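Side-chain contacts in putative anti-sigma factor antagonist TM_1081 (Thermotoga maritima, PDB 3F43), which probably acts, when phosphorylated, as an anti-anti-sigma factor that counteracts an anti-sigma factor and so frees a sigma factor from inhibition: residues 41-45 with 46-50; 63-67 with 68-72; 103-106 with 107-110. One frame throughout, in Å; residues are numbered along the deposited sequence.

Contact 1: 41-45 with 46-50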
loop_
_atom_site.group_PDB
_atom_site.type_symbol
_atom_site.label_atom_id
_atom_site.label_comp_id
_atom_site.label_asym_id
_atom_site.label_seq_id
_atom_site.Cartn_x
_atom_site.Cartn_y
_atom_site.Cartn_z
ATOM N N LYS A 41 8.772 -9.411 -4.342
ATOM C CA LYS A 41 10.017 -10.116 -4.029
ATOM C C LYS A 41 10.854 -10.299 -5.274
ATOM O O LYS A 41 12.037 -10.072 -5.252
ATOM C CB LYS A 41 9.736 -11.441 -3.348
ATOM C CG LYS A 41 10.981 -12.155 -2.910
ATOM C CD LYS A 41 10.659 -13.341 -2.020
ATOM C CE LYS A 41 11.820 -14.338 -1.970
ATOM N NZ LYS A 41 13.160 -13.693 -1.753
ATOM N N TRP A 42 10.198 -10.618 -6.376
ATOM C CA TRP A 42 10.870 -10.783 -7.666
ATOM C C TRP A 42 11.510 -9.473 -8.171
ATOM O O TRP A 42 12.717 -9.473 -8.528
ATOM C CB TRP A 42 9.903 -11.382 -8.683
ATOM C CG TRP A 42 10.447 -11.517 -10.087
ATOM C CD1 TRP A 42 11.313 -12.471 -10.548
ATOM C CD2 TRP A 42 10.176 -10.655 -11.179
ATOM N NE1 TRP A 42 11.582 -12.266 -11.876
ATOM C CE2 TRP A 42 10.885 -11.172 -12.302
ATOM C CE3 TRP A 42 9.358 -9.537 -11.352
ATOM C CZ2 TRP A 42 10.835 -10.570 -13.552
ATOM C CZ3 TRP A 42 9.310 -8.943 -12.599
ATOM C CH2 TRP A 42 10.040 -9.480 -13.689
ATOM N N VAL A 43 10.786 -8.360 -8.067
ATOM C CA VAL A 43 11.340 -7.082 -8.531
ATOM C C VAL A 43 12.557 -6.696 -7.662
ATOM O O VAL A 43 13.598 -6.265 -8.168
ATOM C CB VAL A 43 10.276 -5.954 -8.542
ATOM C CG1 VAL A 43 10.958 -4.560 -8.792
ATOM C CG2 VAL A 43 9.151 -6.278 -9.577
ATOM N N PHE A 44 12.419 -6.849 -6.356
ATOM C CA PHE A 44 13.549 -6.587 -5.443
ATOM C C PHE A 44 14.710 -7.536 -5.666
ATOM O O PHE A 44 15.869 -7.131 -5.765
ATOM C CB PHE A 44 13.112 -6.559 -3.974
ATOM C CG PHE A 44 12.482 -5.249 -3.567
ATOM C CD1 PHE A 44 11.200 -4.935 -3.913
ATOM C CD2 PHE A 44 13.204 -4.321 -2.832
ATOM C CE1 PHE A 44 10.634 -3.699 -3.539
ATOM C CE2 PHE A 44 12.627 -3.105 -2.473
ATOM C CZ PHE A 44 11.369 -2.803 -2.807
ATOM N N ASP A 45 14.437 -8.831 -5.745
ATOM C CA ASP A 45 15.537 -9.764 -5.911
ATOM C C ASP A 45 16.263 -9.641 -7.245
ATOM O O ASP A 45 17.514 -9.736 -7.296
ATOM C CB ASP A 45 15.078 -11.202 -5.749
ATOM C CG ASP A 45 14.707 -11.578 -4.337
ATOM O OD1 ASP A 45 15.044 -10.883 -3.359
ATOM O OD2 ASP A 45 14.080 -12.641 -4.205
ATOM N N GLU A 46 15.509 -9.486 -8.332
ATOM C CA GLU A 46 16.083 -9.453 -9.671
ATOM C C GLU A 46 16.661 -8.117 -10.105
ATOM O O GLU A 46 17.616 -8.087 -10.869
ATOM C CB GLU A 46 15.022 -9.868 -10.708
ATOM C CG GLU A 46 14.541 -11.274 -10.510
ATOM C CD GLU A 46 15.632 -12.316 -10.713
ATOM O OE1 GLU A 46 16.438 -12.182 -11.663
ATOM O OE2 GLU A 46 15.700 -13.268 -9.919
ATOM N N PHE A 47 16.068 -7.021 -9.640
ATOM C CA PHE A 47 16.413 -5.719 -10.148
ATOM C C PHE A 47 16.930 -4.802 -9.027
ATOM O O PHE A 47 18.085 -4.407 -9.048
ATOM C CB PHE A 47 15.236 -5.151 -10.917
ATOM C CG PHE A 47 14.725 -6.093 -11.982
ATOM C CD1 PHE A 47 15.565 -6.522 -12.988
ATOM C CD2 PHE A 47 13.435 -6.583 -11.921
ATOM C CE1 PHE A 47 15.127 -7.427 -13.932
ATOM C CE2 PHE A 47 12.988 -7.511 -12.856
ATOM C CZ PHE A 47 13.827 -7.904 -13.856
ATOM N N LEU A 48 16.049 -4.417 -8.105
ATOM C CA LEU A 48 16.388 -3.342 -7.163
ATOM C C LEU A 48 17.594 -3.721 -6.309
ATOM O O LEU A 48 18.505 -2.917 -6.126
ATOM C CB LEU A 48 15.194 -2.976 -6.282
ATOM C CG LEU A 48 14.009 -2.367 -7.015
ATOM C CD1 LEU A 48 12.745 -2.206 -6.163
ATOM C CD2 LEU A 48 14.370 -1.036 -7.677
ATOM N N ASN A 49 17.633 -4.947 -5.806
ATOM C CA ASN A 49 18.772 -5.360 -4.982
ATOM C C ASN A 49 20.063 -5.625 -5.752
ATOM O O ASN A 49 21.122 -5.762 -5.149
ATOM C CB ASN A 49 18.394 -6.550 -4.095
ATOM C CG ASN A 49 17.283 -6.217 -3.085
ATOM O OD1 ASN A 49 16.970 -5.048 -2.806
ATOM N ND2 ASN A 49 16.682 -7.258 -2.528
ATOM N N LYS A 50 19.977 -5.639 -7.080
ATOM C CA LYS A 50 21.126 -5.772 -7.966
ATOM C C LYS A 50 21.516 -4.429 -8.591
ATOM O O LYS A 50 22.379 -4.401 -9.460
ATOM C CB LYS A 50 20.865 -6.801 -9.055
ATOM C CG LYS A 50 20.515 -8.185 -8.529
ATOM C CD LYS A 50 20.480 -9.222 -9.615
ATOM C CE LYS A 50 20.402 -10.631 -9.044
ATOM N NZ LYS A 50 20.216 -11.653 -10.133
HETATM O O HOH W 1 17.586 -9.828 -2.856
#
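At the C-terminal end of helix 36-48, the helix of the beta-alpha-beta crossover between parallel strands 22-25 and 54-58 of the STAS fold, W42 and F47 form a T-shaped stack. The edge of F47 points at the face of the six-membered ring of W42, with planes at 87° and centroids 5.2 Å apart; F47 CE2 reaches W42 CH2 at 3.6 Å, offset toward the rim. W42 CG lies anti to the backbone N (chi1 176°), which carries the indole toward the next turn, where E46 and F47 meet one face. E46 CG lies over that face at the rim, beside the CD1-NE1 bond, 3.4 Å from W42 CD1. W42 NE1 donates to O of H11, a residue of the N-terminal expression tag, while F47 also meets Y16 and the side chains of V23 and L25.

On another flank, L48 CD1 makes a CH-pi contact with F44, 3.6 Å from the ring centroid and almost on the ring normal. The same methyl is in van der Waals contact with V43 CG1. V43 and L48 both reach I55, and L48 also packs on I80 of helix 67-83, so this flank joins the helix to the sheet and to its neighbour.

The backbone widens here into a pi-type turn. V43 O accepts from both F47 N and L48 N, the latter at 3.1 Å, and N49 N bonds F44 O at 2.8 Å in the carbonyl plane. N49 OD1 approaches the edge of the F44 ring. On the polar side, K41 NZ forms a salt bridge with D45 OD2 through the syn lone pair. The other oxygen, D45 OD1, accepts a 2.8 Å hydrogen bond from a water that in turn accepts from N49 ND2 at 2.7 Å.

Contact 2: 63-67 with 68-72; sequences ESIDS and FSLGV
D66 and S69 grip each other by reciprocal bonds at the start of helix 67-83. D66 OD1 accepts from S69 N at 3.0 Å, met nearly along its C-O axis, and takes a second, weak bond from F68 N, whose N-H points poorly at it (120°). In return D66 N donates to S69 OG at 2.9 Å, nearly straight at 164°. D66 CG sits between its own backbone N and carbonyl carbon (chi1 74°), which folds the carboxylate back over the first amides of the helix. Behind this pair the helix bonds begin: L70 N to D66 O and G71 N to S67 O, both 2.9 Å long.

An apolar contact flanks the polar grip: I65 CD1 meets L70 CD2 at 3.8 Å, the two side chains crossing at about a right angle. Hydroxyl oxygens pack against carbon nearby: S69 OG lies 3.4 Å from I65 CB, and S67 OG approaches the F68 ring at its edge, 3.6 Å from CD1.

A second shell holds the first. The other carboxylate oxygen, D66 OD2, accepts from I33 N, and S69 OG donates to L31 O, so the serine hydroxyl serves as acceptor and donor at once and both capping side chains are tied to the loop before helix 36-48. I65 and L70 pack together on V99 of helix 94-102. The second subunit packs on this helix start: S67 on its V74, F68 on its I108, and L70 on the L70 of that subunit.

S67, unmodified here, is by similarity the phosphorylated serine; it is the first residue after the N-cap D66. The arrangement is a capping box, here at the helix start that carries the presumed regulatory serine of a SpoIIAA-like STAS domain.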
loop_
_atom_site.group_PDB
_atom_site.type_symbol
_atom_site.label_atom_id
_atom_site.label_comp_id
_atom_site.label_asym_id
_atom_site.label_seq_id
_atom_site.Cartn_x
_atom_site.Cartn_y
_atom_site.Cartn_z
ATOM N N GLU A 63 -5.825 -5.419 -15.382
ATOM C CA GLU A 63 -7.229 -4.986 -15.443
ATOM C C GLU A 63 -7.660 -4.055 -14.311
ATOM O O GLU A 63 -8.416 -3.103 -14.520
ATOM C CB GLU A 63 -8.171 -6.195 -15.520
ATOM C CG GLU A 63 -9.678 -5.866 -15.702
ATOM C CD GLU A 63 -9.963 -4.784 -16.765
ATOM O OE1 GLU A 63 -9.372 -4.856 -17.874
ATOM O OE2 GLU A 63 -10.779 -3.866 -16.479
ATOM N N SER A 64 -7.107 -4.288 -13.130
ATOM C CA SER A 64 -7.422 -3.499 -11.952
ATOM C C SER A 64 -6.280 -3.689 -10.962
ATOM O O SER A 64 -5.493 -4.625 -11.081
ATOM C CB SER A 64 -8.727 -3.968 -11.305
ATOM O OG SER A 64 -8.556 -5.250 -10.740
ATOM N N ILE A 65 -6.177 -2.774 -10.012
ATOM C CA ILE A 65 -5.264 -2.944 -8.890
ATOM C C ILE A 65 -6.046 -2.839 -7.596
ATOM O O ILE A 65 -7.110 -2.207 -7.533
ATOM C CB ILE A 65 -4.095 -1.930 -8.870
ATOM C CG1 ILE A 65 -4.638 -0.503 -8.928
ATOM C CG2 ILE A 65 -3.062 -2.242 -10.041
ATOM C CD1 ILE A 65 -3.579 0.614 -8.639
ATOM N N ASP A 66 -5.500 -3.470 -6.573
ATOM C CA ASP A 66 -6.082 -3.483 -5.236
ATOM C C ASP A 66 -5.090 -2.907 -4.235
ATOM O O ASP A 66 -4.002 -2.413 -4.621
ATOM C CB ASP A 66 -6.652 -4.886 -4.888
ATOM C CG ASP A 66 -5.583 -5.970 -4.581
ATOM O OD1 ASP A 66 -4.396 -5.636 -4.416
ATOM O OD2 ASP A 66 -6.021 -7.172 -4.476
ATOM N N SER A 67 -5.428 -2.955 -2.941
ATOM C CA SER A 67 -4.589 -2.326 -1.933
ATOM C C SER A 67 -3.226 -2.990 -1.846
ATOM O O SER A 67 -2.228 -2.330 -1.554
ATOM C CB SER A 67 -5.273 -2.323 -0.567
ATOM O OG SER A 67 -5.438 -3.630 -0.047
ATOM N N PHE A 68 -3.182 -4.298 -2.103
ATOM C CA PHE A 68 -1.919 -5.029 -2.087
ATOM C C PHE A 68 -1.037 -4.689 -3.249
ATOM O O PHE A 68 0.178 -4.462 -3.054
ATOM C CB PHE A 68 -2.159 -6.561 -2.000
ATOM C CG PHE A 68 -2.424 -7.051 -0.616
ATOM C CD1 PHE A 68 -3.551 -6.648 0.080
ATOM C CD2 PHE A 68 -1.558 -7.937 -0.015
ATOM C CE1 PHE A 68 -3.773 -7.084 1.367
ATOM C CE2 PHE A 68 -1.799 -8.406 1.254
ATOM C CZ PHE A 68 -2.901 -7.979 1.955
ATOM N N SER A 69 -1.593 -4.549 -4.441
ATOM C CA SER A 69 -0.734 -4.155 -5.576
ATOM C C SER A 69 -0.298 -2.688 -5.406
ATOM O O SER A 69 0.841 -2.310 -5.744
ATOM C CB SER A 69 -1.335 -4.475 -6.952
ATOM O OG SER A 69 -2.754 -4.423 -7.023
ATOM N N LEU A 70 -1.141 -1.865 -4.796
ATOM C CA LEU A 70 -0.717 -0.504 -4.481
ATOM C C LEU A 70 0.434 -0.510 -3.482
ATOM O O LEU A 70 1.389 0.264 -3.608
ATOM C CB LEU A 70 -1.838 0.340 -3.881
ATOM C CG LEU A 70 -2.730 1.078 -4.832
ATOM C CD1 LEU A 70 -3.897 1.709 -4.023
ATOM C CD2 LEU A 70 -1.915 2.140 -5.617
ATOM N N GLY A 71 0.371 -1.366 -2.466
ATOM C CA GLY A 71 1.451 -1.457 -1.501
ATOM C C GLY A 71 2.777 -1.834 -2.158
ATOM O O GLY A 71 3.837 -1.292 -1.809
ATOM N N VAL A 72 2.717 -2.720 -3.140
ATOM C CA VAL A 72 3.908 -3.091 -3.917
ATOM C C VAL A 72 4.462 -1.897 -4.706
ATOM O O VAL A 72 5.674 -1.613 -4.673
ATOM C CB VAL A 72 3.687 -4.330 -4.740
ATOM C CG1 VAL A 72 4.864 -4.538 -5.725
ATOM C CG2 VAL A 72 3.481 -5.529 -3.737
#

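Contact 3: 103-106 with 107-110; sequences TNLD and RIVK
L105 and I108 make the apolar part of the contact: L105 CD1 touches I108 CG1 at 3.7 Å, the two side chains crossing at about a right angle, and also lies 3.9 Å from V109 CG1. I108 CG1 lies between its backbone N and carbonyl carbon (chi1 61°), a rotation that brings this branch back against the leucine methyl. L105 and I108 both press on L77 of helix 67-83, whereas V109 turns to F87 and L89 of strand 86-90. Across the dimer interface L105 packs on S67 of the second subunit and I108 on its F68.

Backbone bonds bend the chain into a tight turn. N104, with a left-handed backbone (phi 66°), accepts through its O from R107 N at 3.0 Å. L105 O has two donors: I108 N at 3.0 Å comes from above the carbonyl plane, and V109 N at 3.1 Å arrives nearly head-on. This is the connection from helix 94-102 to strand 110-112, the last alpha-to-beta link of the STAS fold, and it delivers the chain to an edge of the mixed sheet, where K110 pairs with L89 through a backbone bond.

The flat groups of N104 and R107 overlap. The amide of N104 lies over one face of the R107 guanidinium, the two planes 21° apart; the extended arginine chain carries the group there.

Water extends the polar contacts. One water donates to D106 O and to V109 O, each at 2.7 Å, bridging the turn. Another accepts from R107 NE at 2.9 Å and sits beside D106 OD1.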
loop_
_atom_site.group_PDB
_atom_site.type_symbol
_atom_site.label_atom_id
_atom_site.label_comp_id
_atom_site.label_asym_id
_atom_site.label_seq_id
_atom_site.Cartn_x
_atom_site.Cartn_y
_atom_site.Cartn_z
ATOM N N THR A 103 -5.987 7.998 -4.783
ATOM C CA THR A 103 -4.992 7.786 -3.735
ATOM C C THR A 103 -3.802 8.748 -3.842
ATOM O O THR A 103 -2.837 8.607 -3.120
ATOM C CB THR A 103 -4.444 6.347 -3.784
ATOM O OG1 THR A 103 -3.710 6.152 -5.014
ATOM C CG2 THR A 103 -5.570 5.311 -3.699
ATOM N N ASN A 104 -3.904 9.714 -4.759
ATOM C CA ASN A 104 -2.905 10.776 -4.957
ATOM C C ASN A 104 -1.546 10.274 -5.459
ATOM O O ASN A 104 -0.569 11.030 -5.476
ATOM C CB ASN A 104 -2.741 11.642 -3.694
ATOM C CG ASN A 104 -3.837 12.673 -3.537
ATOM O OD1 ASN A 104 -4.826 12.683 -4.262
ATOM N ND2 ASN A 104 -3.678 13.530 -2.542
ATOM N N LEU A 105 -1.484 9.009 -5.883
ATOM C CA LEU A 105 -0.241 8.466 -6.368
ATOM C C LEU A 105 0.218 9.217 -7.628
ATOM O O LEU A 105 1.406 9.407 -7.850
ATOM C CB LEU A 105 -0.384 6.964 -6.589
ATOM C CG LEU A 105 0.784 6.038 -6.673
ATOM C CD1 LEU A 105 2.000 6.404 -5.861
ATOM C CD2 LEU A 105 0.198 4.613 -6.356
ATOM N N ASP A 106 -0.742 9.706 -8.412
ATOM C CA ASP A 106 -0.420 10.505 -9.584
ATOM C C ASP A 106 0.243 11.857 -9.303
ATOM O O ASP A 106 0.740 12.518 -10.221
ATOM C CB ASP A 106 -1.625 10.642 -10.517
ATOM C CG ASP A 106 -2.786 11.410 -9.907
ATOM O OD1 ASP A 106 -2.744 11.840 -8.726
ATOM O OD2 ASP A 106 -3.788 11.543 -10.635
ATOM N N ARG A 107 0.272 12.261 -8.024
ATOM C CA ARG A 107 1.016 13.436 -7.572
ATOM C C ARG A 107 2.488 13.156 -7.225
ATOM O O ARG A 107 3.278 14.092 -7.130
ATOM C CB ARG A 107 0.310 14.100 -6.371
ATOM C CG ARG A 107 -1.114 14.510 -6.688
ATOM C CD ARG A 107 -1.836 15.035 -5.443
ATOM N NE ARG A 107 -3.257 15.266 -5.718
ATOM C CZ ARG A 107 -4.081 15.954 -4.918
ATOM N NH1 ARG A 107 -3.644 16.499 -3.778
ATOM N NH2 ARG A 107 -5.356 16.100 -5.265
ATOM N N ILE A 108 2.853 11.895 -7.021
ATOM C CA ILE A 108 4.173 11.517 -6.528
ATOM C C ILE A 108 4.971 10.525 -7.393
ATOM O O ILE A 108 6.124 10.233 -7.071
ATOM C CB ILE A 108 4.096 11.000 -5.068
ATOM C CG1 ILE A 108 3.226 9.754 -4.922
ATOM C CG2 ILE A 108 3.574 12.145 -4.118
ATOM C CD1 ILE A 108 3.435 8.981 -3.550
ATOM N N VAL A 109 4.354 9.985 -8.443
ATOM C CA VAL A 109 5.057 9.115 -9.386
ATOM C C VAL A 109 4.646 9.549 -10.795
ATOM O O VAL A 109 3.495 9.903 -11.059
ATOM C CB VAL A 109 4.780 7.611 -9.121
ATOM C CG1 VAL A 109 3.354 7.259 -9.428
ATOM C CG2 VAL A 109 5.754 6.708 -9.935
ATOM N N LYS A 110 5.628 9.543 -11.692
ATOM C CA LYS A 110 5.403 9.831 -13.100
ATOM C C LYS A 110 4.548 8.746 -13.713
ATOM O O LYS A 110 4.730 7.570 -13.434
ATOM C CB LYS A 110 6.725 9.935 -13.868
ATOM C CG LYS A 110 7.528 11.169 -13.543
ATOM C CD LYS A 110 6.914 12.415 -14.182
HETATM O O HOH W 2 1.768 11.493 -12.455
HETATM O O HOH W 3 -4.419 13.104 -7.331
#

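Overall arrangement
From the N terminus the three contacts follow in series, each within one short run of chain, so none nests in or crosses another. Contact 1 closes the end of helix 36-48, between strands 22-25 and 54-58. Contact 2 opens helix 67-83 after strand 54-58; its nearest atoms lie about 5 Å from contact 1, without touching. Contact 3 shapes the connection from helix 94-102 to strand 110-112, on the opposite side of the chain's centre from contact 1. Contacts 2 and 3 meet directly, L70 CD1 lying 4.0 Å from T103 CG2, and both touch the second subunit, joining helix 67-83 and the 103-110 turn at the dimer interface.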